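Local structure of Ig domain protein, group 2 domain protein (Shewanella frigidimarina, 6BG8) at residues A[13-18]-A[28-33]; A[32-37]-A[64-69]; A[117-122]-A[133-138]; A[153-158]-A[181-186]; A[160-165]-A[188-193]. The protein binds ice, inhibits ice-crystal growth and adsorbs the bacterium onto ice, this chain being its C-terminal DUF3494 ice-binding domain. All coordinates share one frame; numbering follows the deposited sequence.

All five contacts belong to the beta-solenoid of the ice-binding domain. Contacts 1 and 2 lie on one side of the chain's centre and share Asp32 and Gly33. Contacts 3, 4 and 5 cluster on the other side and touch one another. Contacts 1, 2 and 4 are buried; contacts 3 and 5 are partly open. Contact 1 is mainly apolar packing at a corner, without cross-segment hydrogen bonds. Contact 2 combines a short parallel pairing with a buried carboxylate. Contact 4 is a long parallel strand pair with stacked aromatics and an arginine. Contact 5 pairs the strands that follow those of contact 4. Contact 3 closes an edge of the same sheet through a glutamate.

Contact 1. Residues A[13-18]-A[28-33]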
# COMPACT_ATOMS: atom_id res chain seq x y z
N ARG A 13 -7.99 7.03 -2.55
CA ARG A 13 -8.66 6.43 -3.70
C ARG A 13 -7.82 5.35 -4.37
O ARG A 13 -8.36 4.57 -5.16
CB ARG A 13 -8.98 7.50 -4.74
CG ARG A 13 -7.73 8.10 -5.36
CD ARG A 13 -8.07 9.33 -6.18
NE ARG A 13 -8.92 8.94 -7.29
CZ ARG A 13 -9.91 9.68 -7.79
NH1 ARG A 13 -10.17 10.88 -7.29
NH2 ARG A 13 -10.63 9.21 -8.80
N PHE A 14 -6.52 5.31 -4.12
CA PHE A 14 -5.64 4.42 -4.87
C PHE A 14 -5.53 3.06 -4.20
O PHE A 14 -5.36 2.97 -2.98
CB PHE A 14 -4.25 5.02 -5.03
CG PHE A 14 -4.21 6.24 -5.90
CD1 PHE A 14 -4.23 6.12 -7.29
CD2 PHE A 14 -4.14 7.50 -5.33
CE1 PHE A 14 -4.18 7.26 -8.09
CE2 PHE A 14 -4.09 8.64 -6.13
CZ PHE A 14 -4.12 8.52 -7.51
N ALA A 15 -5.62 2.01 -5.01
CA ALA A 15 -5.09 0.70 -4.63
C ALA A 15 -3.57 0.69 -4.74
O ALA A 15 -2.88 0.10 -3.90
CB ALA A 15 -5.71 -0.38 -5.52
N MET A 16 -3.03 1.34 -5.77
CA MET A 16 -1.59 1.38 -5.98
C MET A 16 -1.20 2.74 -6.52
O MET A 16 -1.87 3.30 -7.39
CB MET A 16 -1.15 0.28 -6.96
CG MET A 16 -1.58 -1.11 -6.55
SD MET A 16 -0.94 -2.41 -7.62
CE MET A 16 -1.45 -1.88 -9.23
N LEU A 17 -0.09 3.26 -6.01
CA LEU A 17 0.38 4.58 -6.40
C LEU A 17 1.89 4.61 -6.28
O LEU A 17 2.44 4.23 -5.24
CB LEU A 17 -0.24 5.66 -5.51
CG LEU A 17 0.15 7.12 -5.74
CD1 LEU A 17 -0.44 7.65 -7.05
CD2 LEU A 17 -0.31 8.00 -4.58
N ALA A 18 2.57 5.07 -7.33
CA ALA A 18 4.02 5.09 -7.34
C ALA A 18 4.52 6.37 -8.01
O ALA A 18 3.82 6.98 -8.82
CB ALA A 18 4.60 3.86 -8.05
N SER A 28 -2.59 -10.86 -12.94
CA SER A 28 -2.95 -10.01 -11.81
C SER A 28 -4.40 -9.57 -11.92
O SER A 28 -4.99 -9.52 -13.01
CB SER A 28 -2.04 -8.77 -11.74
OG SER A 28 -0.72 -9.09 -11.33
N ALA A 29 -4.99 -9.26 -10.76
CA ALA A 29 -6.37 -8.79 -10.68
C ALA A 29 -6.45 -7.76 -9.57
O ALA A 29 -6.34 -8.12 -8.39
CB ALA A 29 -7.33 -9.94 -10.40
N ILE A 30 -6.67 -6.49 -9.93
CA ILE A 30 -6.76 -5.39 -8.96
C ILE A 30 -8.21 -4.92 -8.91
O ILE A 30 -8.87 -4.82 -9.95
CB ILE A 30 -5.80 -4.24 -9.32
CG1 ILE A 30 -4.38 -4.79 -9.51
CG2 ILE A 30 -5.81 -3.16 -8.24
CD1 ILE A 30 -3.76 -4.41 -10.82
N VAL A 31 -8.70 -4.63 -7.69
CA VAL A 31 -10.12 -4.37 -7.46
C VAL A 31 -10.30 -3.19 -6.50
O VAL A 31 -9.57 -3.06 -5.51
CB VAL A 31 -10.82 -5.62 -6.88
CG1 VAL A 31 -12.29 -5.35 -6.65
CG2 VAL A 31 -10.64 -6.82 -7.80
N ASP A 32 -11.28 -2.33 -6.81
CA ASP A 32 -11.87 -1.35 -5.89
C ASP A 32 -10.95 -0.17 -5.59
O ASP A 32 -11.19 0.57 -4.63
CB ASP A 32 -12.31 -1.99 -4.57
CG ASP A 32 -13.53 -2.88 -4.72
OD1 ASP A 32 -14.28 -2.72 -5.71
OD2 ASP A 32 -13.77 -3.74 -3.84
N GLY A 33 -9.90 0.03 -6.38
CA GLY A 33 -9.04 1.19 -6.20
C GLY A 33 -8.46 1.62 -7.53
O GLY A 33 -8.46 0.87 -8.51
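Ile30 meets two residues of 13-18 with two different branches. Its CG2 methyl touches Ala15 CB at 3.9 Å. Its CG1 branch reaches Met16 instead, and CD1 lies 3.8 Å from Met16 CE. The two side chains approach tip to tip. On Ile30, CG1 stands opposite the carbonyl carbon and CG2 opposite the backbone N. This splits the branches between the two partners. Its chi2 of 126° is close to eclipsed, which suggests some strain at CD1. Met16 runs straight as far as SD and then bends at chi3 (-54°), which turns CE toward Ile30.

Toward Gly33 the backbones come close. Gly33 CA lies 3.7 Å from Ala15 N and 3.6 Å from Arg13 O. The Phe14 ring packs on Phe87 and Ser91 of helix 84-103. Leu17 CD1 sits over the centre of one face of this ring, and Arg13 CG lies on the opposite face, toward the rim. The guanidinium of Arg13 is engaged outside the contact, with Asp34.

Met16 and Ile30 both also touch Leu35 and Leu229, so their meeting lies in the interior. The chain turns a corner at Ala15. The strands before and after it therefore lie on different faces, as expected where a coil of the DUF3494 beta-solenoid turns.

Contact 2. Residues A[32-37]-A[64-69]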
# COMPACT_ATOMS: atom_id res chain seq x y z
N ASP A 32 -11.28 -2.33 -6.81
CA ASP A 32 -11.87 -1.35 -5.89
C ASP A 32 -10.95 -0.17 -5.59
O ASP A 32 -11.19 0.57 -4.63
CB ASP A 32 -12.31 -1.99 -4.57
CG ASP A 32 -13.53 -2.88 -4.72
OD1 ASP A 32 -14.28 -2.72 -5.71
OD2 ASP A 32 -13.77 -3.74 -3.84
N GLY A 33 -9.90 0.03 -6.38
CA GLY A 33 -9.04 1.19 -6.20
C GLY A 33 -8.46 1.62 -7.53
O GLY A 33 -8.46 0.87 -8.51
N ASP A 34 -7.94 2.84 -7.54
CA ASP A 34 -7.30 3.43 -8.71
C ASP A 34 -5.81 3.11 -8.76
O ASP A 34 -5.20 2.70 -7.77
CB ASP A 34 -7.49 4.95 -8.70
CG ASP A 34 -8.94 5.36 -8.87
OD1 ASP A 34 -9.68 4.65 -9.57
OD2 ASP A 34 -9.34 6.39 -8.30
N LEU A 35 -5.22 3.31 -9.94
CA LEU A 35 -3.78 3.21 -10.14
C LEU A 35 -3.25 4.58 -10.53
O LEU A 35 -3.89 5.31 -11.30
CB LEU A 35 -3.45 2.20 -11.25
CG LEU A 35 -3.16 0.75 -10.84
CD1 LEU A 35 -4.23 0.19 -9.91
CD2 LEU A 35 -2.99 -0.14 -12.07
N GLY A 36 -2.09 4.93 -10.00
CA GLY A 36 -1.49 6.20 -10.37
C GLY A 36 0.01 6.17 -10.44
O GLY A 36 0.66 5.50 -9.63
N ILE A 37 0.57 6.87 -11.43
CA ILE A 37 2.00 7.17 -11.52
C ILE A 37 2.14 8.68 -11.42
O ILE A 37 1.44 9.42 -12.12
CB ILE A 37 2.62 6.63 -12.82
CG1 ILE A 37 2.46 5.10 -12.89
CG2 ILE A 37 4.07 7.04 -12.92
CD1 ILE A 37 2.89 4.49 -14.24
N LEU A 64 -9.67 3.14 -12.05
CA LEU A 64 -9.04 3.62 -13.27
C LEU A 64 -7.57 3.89 -13.01
O LEU A 64 -7.15 4.09 -11.86
CB LEU A 64 -9.73 4.89 -13.81
CG LEU A 64 -11.20 4.75 -14.21
CD1 LEU A 64 -11.82 6.13 -14.40
CD2 LEU A 64 -11.31 3.92 -15.48
N SER A 65 -6.79 3.92 -14.08
CA SER A 65 -5.39 4.30 -14.01
C SER A 65 -5.19 5.74 -14.47
O SER A 65 -5.95 6.27 -15.28
CB SER A 65 -4.52 3.37 -14.85
OG SER A 65 -4.86 3.48 -16.22
N TYR A 66 -4.14 6.37 -13.93
CA TYR A 66 -3.91 7.80 -14.10
C TYR A 66 -2.43 8.07 -14.29
O TYR A 66 -1.59 7.44 -13.63
CB TYR A 66 -4.39 8.59 -12.88
CG TYR A 66 -5.88 8.55 -12.71
CD1 TYR A 66 -6.72 9.34 -13.49
CD2 TYR A 66 -6.47 7.71 -11.75
CE1 TYR A 66 -8.09 9.29 -13.35
CE2 TYR A 66 -7.84 7.66 -11.59
CZ TYR A 66 -8.64 8.46 -12.38
OH TYR A 66 -10.01 8.41 -12.22
N ALA A 67 -2.12 9.00 -15.20
CA ALA A 67 -0.78 9.56 -15.34
C ALA A 67 -0.92 11.00 -15.79
O ALA A 67 -1.93 11.40 -16.36
CB ALA A 67 0.08 8.76 -16.33
N GLY A 68 0.11 11.80 -15.50
CA GLY A 68 0.01 13.23 -15.71
C GLY A 68 -0.01 13.66 -17.17
O GLY A 68 -0.45 14.78 -17.47
N ASP A 69 0.46 12.81 -18.07
CA ASP A 69 0.37 13.11 -19.49
C ASP A 69 -0.99 12.77 -20.08
O ASP A 69 -1.22 13.05 -21.27
CB ASP A 69 1.47 12.38 -20.27
CG ASP A 69 1.27 10.87 -20.28
OD1 ASP A 69 1.09 10.31 -19.18
OD2 ASP A 69 1.27 10.26 -21.38
O HOH W 1 -11.27 6.53 -10.73
O HOH W 2 2.38 10.95 -13.96
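Asp34 and Tyr66 meet in the close part of this contact, beside a short parallel strand pairing. Tyr66 presents its edge to the carboxylate, with CE2 3.7 Å from Asp34 CG. The ring and carboxylate planes are 82° apart, nearly perpendicular. Asp34 CG stands beside its own backbone N (chi1 -66°), which brings OD1 to the amide of Leu64. Leu64 N donates to Asp34 OD1 over 2.9 Å in a nearly straight bond. It arrives on the anti side of the oxygen, 24° out of the carboxylate plane. OD2 faces another way and forms a salt bridge with Arg13. The Tyr66 ring is further held by Phe87, which it meets edge-to-face.

In the strand pairing, Leu35 N donates to Leu64 O (2.8 Å) and Ile37 N to Tyr66 O (3.1 Å). Between them, the bond from Tyr66 N to Leu35 O is weak. The CB atoms of Leu35 and Ser65 touch on one face of the sheet, at 3.9 Å.

Two waters mark the looser margins. Beyond Tyr66 the strands drift apart. Ile37 O has no direct bond to Gly68 N; water 2 bridges the two. At the outer side of the Asp34-Tyr66 pair, water 1 joins Asp34 OD1 to Tyr66 OH. Leu64 lies at the partly exposed margin.

The buried carboxylate is thus met by an amide, a water and an arginine. This set of partners would be expected to favour its ionised form and to fix its rotation against the tyrosine edge.

Contact 3. Residues A[117-122]-A[133-138]; sequences IELGNL and ADVTLQ
Glu118 lays its carboxylate across Thr136, and the two side chains cross at about a right angle. Thr136 OG1 donates to Glu118 OE1 over 2.8 Å. The hydroxyl comes from above the carboxylate plane, 37° out of it. The glutamate chain leaves with CG opposite the backbone N and then bends at chi2 (61°). The bend folds the acid over the backbone of 136-138. There Gln138 N meets the syn lone pair of Glu118 OE2 at 2.9 Å, in a nearly straight bond. Gly120 N reaches the same OE2 on the anti side, at 2.8 Å. Thr139 N is a further donor to it. On the outer side, water 4 links Glu118 OE1 to Gln138 NE2.

Backbone bonds flank the acid. Thr136 N donates to Ile117 O, and Leu119 N to Thr136 O. Strand 135-137 is the edge strand of one parallel face of the beta-solenoid. Segment 117-122 covers its edge with one bridge, then leaves in a type II turn from Leu119 to Leu122.

The inner side is apolar. Leu119 and Val135 meet at a slant, CD1 of the leucine lying 3.5 Å from CG1 of the valine. Leu119 CD1 also packs on Trp184. Leu137 CD1 comes up against the turn instead, 3.7 Å from Gly120 N. At the open end, Ile117 CG2 touches Ala133 CB at 4.2 Å, and water 3 bridges Ile117 O and Asp134 O.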
# COMPACT_ATOMS: atom_id res chain seq x y z
N ILE A 117 12.22 -7.86 14.93
CA ILE A 117 12.77 -7.95 13.57
C ILE A 117 12.28 -9.19 12.83
O ILE A 117 12.47 -9.28 11.60
CB ILE A 117 14.31 -7.90 13.57
CG1 ILE A 117 14.90 -9.02 14.42
CG2 ILE A 117 14.76 -6.53 14.07
CD1 ILE A 117 16.42 -9.17 14.27
N GLU A 118 11.65 -10.14 13.52
CA GLU A 118 10.91 -11.22 12.90
C GLU A 118 9.49 -11.21 13.45
O GLU A 118 9.30 -11.25 14.67
CB GLU A 118 11.57 -12.59 13.15
CG GLU A 118 10.71 -13.79 12.72
CD GLU A 118 10.38 -13.80 11.23
OE1 GLU A 118 11.30 -13.58 10.42
OE2 GLU A 118 9.20 -14.04 10.87
N LEU A 119 8.50 -11.14 12.56
CA LEU A 119 7.10 -11.02 12.96
C LEU A 119 6.33 -12.33 12.86
O LEU A 119 5.17 -12.39 13.27
CB LEU A 119 6.41 -9.93 12.13
CG LEU A 119 6.88 -8.50 12.37
CD1 LEU A 119 6.28 -7.52 11.37
CD2 LEU A 119 6.55 -8.06 13.79
N GLY A 120 6.95 -13.39 12.34
CA GLY A 120 6.26 -14.67 12.26
C GLY A 120 6.00 -15.28 13.63
O GLY A 120 6.77 -15.09 14.58
N ASN A 121 4.89 -16.01 13.72
CA ASN A 121 4.46 -16.74 14.92
C ASN A 121 4.15 -15.81 16.09
O ASN A 121 4.13 -16.25 17.24
CB ASN A 121 5.48 -17.80 15.34
CG ASN A 121 5.61 -18.91 14.32
OD1 ASN A 121 4.63 -19.33 13.70
ND2 ASN A 121 6.83 -19.41 14.15
N LEU A 122 3.91 -14.53 15.81
CA LEU A 122 3.52 -13.57 16.83
C LEU A 122 2.04 -13.23 16.72
O LEU A 122 1.46 -13.30 15.63
CB LEU A 122 4.33 -12.28 16.73
CG LEU A 122 5.85 -12.39 16.88
CD1 LEU A 122 6.45 -11.00 16.80
CD2 LEU A 122 6.18 -13.07 18.20
N ALA A 133 15.93 -1.30 12.10
CA ALA A 133 16.54 -2.36 11.32
C ALA A 133 15.57 -2.83 10.23
O ALA A 133 14.52 -2.22 10.01
CB ALA A 133 16.95 -3.51 12.24
N ASP A 134 15.93 -3.90 9.53
CA ASP A 134 15.02 -4.58 8.62
C ASP A 134 14.11 -5.53 9.40
O ASP A 134 14.49 -6.05 10.46
CB ASP A 134 15.77 -5.40 7.56
CG ASP A 134 16.87 -4.63 6.87
OD1 ASP A 134 16.60 -3.53 6.34
OD2 ASP A 134 18.02 -5.13 6.83
N VAL A 135 12.92 -5.78 8.86
CA VAL A 135 11.96 -6.69 9.47
C VAL A 135 11.61 -7.79 8.48
O VAL A 135 11.37 -7.52 7.29
CB VAL A 135 10.68 -5.98 9.93
CG1 VAL A 135 9.65 -7.01 10.41
CG2 VAL A 135 10.98 -4.96 11.01
N THR A 136 11.56 -9.03 8.95
CA THR A 136 11.09 -10.13 8.14
C THR A 136 9.84 -10.74 8.77
O THR A 136 9.65 -10.70 9.99
CB THR A 136 12.17 -11.21 7.96
OG1 THR A 136 12.74 -11.53 9.24
CG2 THR A 136 13.26 -10.69 7.03
N LEU A 137 8.98 -11.28 7.90
CA LEU A 137 7.78 -12.01 8.30
C LEU A 137 7.85 -13.32 7.53
O LEU A 137 7.35 -13.41 6.41
CB LEU A 137 6.52 -11.20 7.99
CG LEU A 137 5.15 -11.87 8.05
CD1 LEU A 137 5.00 -12.79 9.26
CD2 LEU A 137 4.07 -10.79 8.06
N GLN A 138 8.49 -14.33 8.12
CA GLN A 138 8.71 -15.56 7.37
C GLN A 138 8.66 -16.84 8.20
O GLN A 138 8.45 -17.92 7.64
CB GLN A 138 10.05 -15.50 6.63
CG GLN A 138 11.28 -15.24 7.50
CD GLN A 138 12.48 -14.85 6.65
OE1 GLN A 138 12.39 -14.77 5.43
NE2 GLN A 138 13.60 -14.55 7.31
O HOH W 3 14.93 -8.82 9.85
O HOH W 4 13.61 -14.99 10.38

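Contact 4. Residues A[153-158]-A[181-186]; sequences VFIFTI and NIYWRT
Phe154 to Ile158 pair in register with Ile182 to Thr186 as parallel strands, their axes 4.7 Å apart and 6° from aligned. Five backbone bonds join them, from Phe154 N to Asn181 O at one end to Ile158 N to Arg185 O at the other.

On one face, Phe156 and Trp184 lie side by side and point the same way. Their rings form an offset stack, with the phenyl and the six-membered indole ring centroids 4.2 Å apart and the planes at 13°. Trp184 CZ3 sits 3.3 Å from Phe156 CG, toward the rim of the phenyl ring. The indole NE1 is bonded to Ser199 O. Phe154 and Ile182 repeat the side-by-side arrangement more loosely, CD1 to CG1 at 4.1 Å.

The other face carries Ile155, Tyr183, Thr157 and Arg185. Arg185 grips Thr157 OG1 side-on with two nitrogens, NE at 2.9 Å and NH2 at 2.8 Å. The hydroxyl lies in the guanidinium plane. Ile158 O stands over the centre of one guanidinium face. Bends at chi2 (-74°) and chi3 of Arg185 curl the chain back over the neighbouring strand. Its NH1 bonds to Tyr99 OH.

Helix 84-103 covers this second face: Leu102 packs on Ile155, Tyr183 and Arg185. Strand 142-145 packs against the aromatic face through Leu142 and Leu144. Strands 127-131 and 197-204 continue the parallel pairing on either side.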
# COMPACT_ATOMS: atom_id res chain seq x y z
N VAL A 153 -6.04 0.40 15.45
CA VAL A 153 -5.06 0.84 14.47
C VAL A 153 -3.72 0.19 14.77
O VAL A 153 -3.29 0.15 15.94
CB VAL A 153 -4.93 2.38 14.45
CG1 VAL A 153 -3.68 2.80 13.67
CG2 VAL A 153 -6.17 3.00 13.84
N PHE A 154 -3.06 -0.32 13.74
CA PHE A 154 -1.74 -0.94 13.83
C PHE A 154 -0.81 -0.19 12.90
O PHE A 154 -1.09 -0.08 11.71
CB PHE A 154 -1.78 -2.42 13.43
CG PHE A 154 -2.74 -3.26 14.22
CD1 PHE A 154 -4.11 -3.16 14.04
CD2 PHE A 154 -2.25 -4.21 15.10
CE1 PHE A 154 -4.99 -3.97 14.76
CE2 PHE A 154 -3.12 -5.03 15.82
CZ PHE A 154 -4.50 -4.90 15.64
N ILE A 155 0.31 0.30 13.43
CA ILE A 155 1.31 0.99 12.62
C ILE A 155 2.64 0.29 12.84
O ILE A 155 3.09 0.15 13.99
CB ILE A 155 1.41 2.48 12.97
CG1 ILE A 155 0.10 3.18 12.58
CG2 ILE A 155 2.60 3.12 12.26
CD1 ILE A 155 -0.03 4.60 13.12
N PHE A 156 3.25 -0.15 11.75
CA PHE A 156 4.60 -0.69 11.75
C PHE A 156 5.48 0.27 10.98
O PHE A 156 5.20 0.57 9.81
CB PHE A 156 4.63 -2.08 11.11
CG PHE A 156 3.80 -3.07 11.86
CD1 PHE A 156 2.45 -3.21 11.60
CD2 PHE A 156 4.37 -3.83 12.87
CE1 PHE A 156 1.68 -4.12 12.33
CE2 PHE A 156 3.62 -4.73 13.59
CZ PHE A 156 2.28 -4.87 13.32
N THR A 157 6.51 0.80 11.64
CA THR A 157 7.32 1.85 11.04
C THR A 157 8.79 1.45 11.15
O THR A 157 9.33 1.28 12.25
CB THR A 157 7.02 3.20 11.68
OG1 THR A 157 7.87 4.19 11.09
CG2 THR A 157 7.17 3.18 13.21
N ILE A 158 9.44 1.30 10.00
CA ILE A 158 10.62 0.45 9.85
C ILE A 158 11.71 1.22 9.13
O ILE A 158 11.48 1.74 8.03
CB ILE A 158 10.27 -0.84 9.09
CG1 ILE A 158 9.30 -1.69 9.94
CG2 ILE A 158 11.54 -1.61 8.69
CD1 ILE A 158 8.63 -2.85 9.17
N ASN A 181 -7.13 -0.40 8.64
CA ASN A 181 -6.56 0.23 9.82
C ASN A 181 -5.14 -0.24 10.12
O ASN A 181 -4.62 0.06 11.20
CB ASN A 181 -7.46 -0.01 11.03
CG ASN A 181 -8.81 0.67 10.90
OD1 ASN A 181 -8.93 1.71 10.27
ND2 ASN A 181 -9.84 0.07 11.49
N ILE A 182 -4.49 -0.95 9.20
CA ILE A 182 -3.12 -1.41 9.36
C ILE A 182 -2.23 -0.61 8.41
O ILE A 182 -2.58 -0.41 7.25
CB ILE A 182 -3.00 -2.92 9.08
CG1 ILE A 182 -3.94 -3.69 10.00
CG2 ILE A 182 -1.56 -3.38 9.25
CD1 ILE A 182 -4.25 -5.07 9.47
N TYR A 183 -1.06 -0.20 8.90
CA TYR A 183 -0.17 0.68 8.15
C TYR A 183 1.26 0.18 8.27
O TYR A 183 1.73 -0.12 9.37
CB TYR A 183 -0.26 2.12 8.67
CG TYR A 183 -1.64 2.70 8.51
CD1 TYR A 183 -2.60 2.52 9.50
CD2 TYR A 183 -1.99 3.42 7.37
CE1 TYR A 183 -3.87 3.03 9.36
CE2 TYR A 183 -3.25 3.94 7.22
CZ TYR A 183 -4.19 3.74 8.22
OH TYR A 183 -5.46 4.26 8.07
N TRP A 184 1.94 0.09 7.13
CA TRP A 184 3.33 -0.35 7.06
C TRP A 184 4.14 0.76 6.43
O TRP A 184 3.84 1.19 5.32
CB TRP A 184 3.46 -1.62 6.21
CG TRP A 184 2.62 -2.77 6.67
CD1 TRP A 184 1.36 -3.08 6.25
CD2 TRP A 184 2.99 -3.77 7.63
NE1 TRP A 184 0.91 -4.21 6.90
CE2 TRP A 184 1.90 -4.65 7.75
CE3 TRP A 184 4.13 -4.00 8.39
CZ2 TRP A 184 1.92 -5.74 8.61
CZ3 TRP A 184 4.15 -5.09 9.25
CH2 TRP A 184 3.05 -5.94 9.35
N ARG A 185 5.18 1.21 7.12
CA ARG A 185 6.03 2.30 6.63
C ARG A 185 7.47 1.79 6.62
O ARG A 185 8.01 1.46 7.67
CB ARG A 185 5.91 3.53 7.53
CG ARG A 185 6.53 4.83 6.98
CD ARG A 185 8.07 4.86 7.03
NE ARG A 185 8.63 4.70 8.37
CZ ARG A 185 9.88 5.03 8.69
NH1 ARG A 185 10.70 5.55 7.77
NH2 ARG A 185 10.33 4.83 9.93
N THR A 186 8.09 1.76 5.44
CA THR A 186 9.49 1.36 5.36
C THR A 186 10.31 2.50 4.77
O THR A 186 9.91 3.09 3.76
CB THR A 186 9.69 0.08 4.53
OG1 THR A 186 9.20 0.28 3.20
CG2 THR A 186 8.96 -1.09 5.17

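Contact 5. Residues A[160-165]-A[188-193]; sequences GNLTSG and GKTVIG
The carboxamide of Asn161 has the side chain of Lys189 over one face, with Lys189 CG 3.6 Å from Asn161 OD1. Gly188 CA lies 3.4 Å from Asn161 OD1, close to the amide plane. Lys189 N donates to Asn161 OD1 over 2.9 Å, tilted 26° from the plane. Asn161 CG stands beside its own backbone N, which holds the amide against the 188-193 backbone. The flat peptide of Gly160 is met differently. Gly188 N comes to its O from above the carbonyl plane, 51° out of it.

Regular parallel pairing then follows. Leu162 N donates to Lys189 O, Val191 N to Leu162 O, and Ser164 N to Val191 O. On the inner face, the side chains of Leu162 and Thr190 lie side by side, leucine CD2 4.1 Å from threonine CG2. The hydroxyl of Thr190 is bonded to Thr186. On the partly exposed face, Thr163 and Val191 point the same way, with OG1 4.0 Å from the valine CB.

At the far end Ser164 folds its hydroxyl toward the neighbouring strand. OG sits between the backbone N and the carbonyl carbon (chi1 62°). It accepts from Gly193 N at 3.0 Å.

These strands stack as successive turns of the beta-solenoid. Thr212, probably an ice-binding residue, has its side chain about 8 Å from Gly193. Side-chain oxygens of Asn161 and Ser164 accept amide hydrogens next to the regular pairing; at the Asn161 end the Gly188-Gly160 backbone bond lies beyond. Polar side chains thus extend the bonding at both strand ends, while the centre pairs a threonine with an aliphatic residue on each face.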
# COMPACT_ATOMS: atom_id res chain seq x y z
N GLY A 160 14.55 0.04 7.90
CA GLY A 160 15.11 -0.68 6.78
C GLY A 160 14.04 -1.19 5.83
O GLY A 160 13.09 -0.47 5.50
N ASN A 161 14.18 -2.43 5.40
CA ASN A 161 13.22 -3.09 4.54
C ASN A 161 12.20 -3.88 5.35
O ASN A 161 12.38 -4.15 6.54
CB ASN A 161 13.93 -4.04 3.57
CG ASN A 161 15.02 -3.36 2.76
OD1 ASN A 161 14.86 -2.23 2.30
ND2 ASN A 161 16.13 -4.06 2.58
N LEU A 162 11.11 -4.28 4.68
CA LEU A 162 10.15 -5.25 5.19
C LEU A 162 9.99 -6.34 4.14
O LEU A 162 9.69 -6.04 2.99
CB LEU A 162 8.77 -4.62 5.48
CG LEU A 162 7.61 -5.60 5.73
CD1 LEU A 162 7.84 -6.45 6.98
CD2 LEU A 162 6.26 -4.91 5.81
N THR A 163 10.19 -7.59 4.55
CA THR A 163 10.13 -8.73 3.63
C THR A 163 9.35 -9.87 4.26
O THR A 163 9.74 -10.38 5.31
CB THR A 163 11.53 -9.21 3.25
OG1 THR A 163 12.30 -8.12 2.75
CG2 THR A 163 11.45 -10.31 2.19
N SER A 164 8.26 -10.29 3.62
CA SER A 164 7.59 -11.52 4.02
C SER A 164 7.97 -12.62 3.04
O SER A 164 8.33 -12.35 1.89
CB SER A 164 6.07 -11.36 4.09
OG SER A 164 5.51 -11.03 2.84
N GLY A 165 7.95 -13.86 3.51
CA GLY A 165 8.33 -14.96 2.65
C GLY A 165 8.20 -16.29 3.33
O GLY A 165 7.59 -16.42 4.41
N GLY A 188 13.16 1.70 3.60
CA GLY A 188 13.61 0.91 2.48
C GLY A 188 12.44 0.39 1.68
O GLY A 188 11.39 1.03 1.57
N LYS A 189 12.61 -0.79 1.10
CA LYS A 189 11.56 -1.36 0.27
C LYS A 189 10.69 -2.31 1.07
O LYS A 189 11.06 -2.79 2.14
CB LYS A 189 12.17 -2.11 -0.91
CG LYS A 189 12.96 -3.35 -0.52
CD LYS A 189 13.49 -4.06 -1.76
CE LYS A 189 14.44 -5.19 -1.39
NZ LYS A 189 15.13 -5.78 -2.58
N THR A 190 9.50 -2.58 0.53
CA THR A 190 8.61 -3.62 1.05
C THR A 190 8.48 -4.72 0.00
O THR A 190 8.15 -4.45 -1.16
CB THR A 190 7.24 -3.05 1.41
OG1 THR A 190 7.38 -2.12 2.50
CG2 THR A 190 6.28 -4.16 1.82
N VAL A 191 8.75 -5.95 0.42
CA VAL A 191 8.72 -7.12 -0.46
C VAL A 191 7.75 -8.12 0.15
O VAL A 191 7.91 -8.51 1.31
CB VAL A 191 10.12 -7.73 -0.64
CG1 VAL A 191 10.06 -8.95 -1.53
CG2 VAL A 191 11.09 -6.70 -1.19
N ILE A 192 6.75 -8.53 -0.62
CA ILE A 192 5.69 -9.42 -0.16
C ILE A 192 5.88 -10.79 -0.80
O ILE A 192 5.98 -10.89 -2.03
CB ILE A 192 4.31 -8.81 -0.47
CG1 ILE A 192 4.15 -7.52 0.35
CG2 ILE A 192 3.19 -9.79 -0.16
CD1 ILE A 192 2.97 -6.65 -0.05
N GLY A 193 5.95 -11.84 0.03
CA GLY A 193 6.42 -13.13 -0.46
C GLY A 193 5.41 -13.88 -1.31
O GLY A 193 4.21 -13.64 -1.25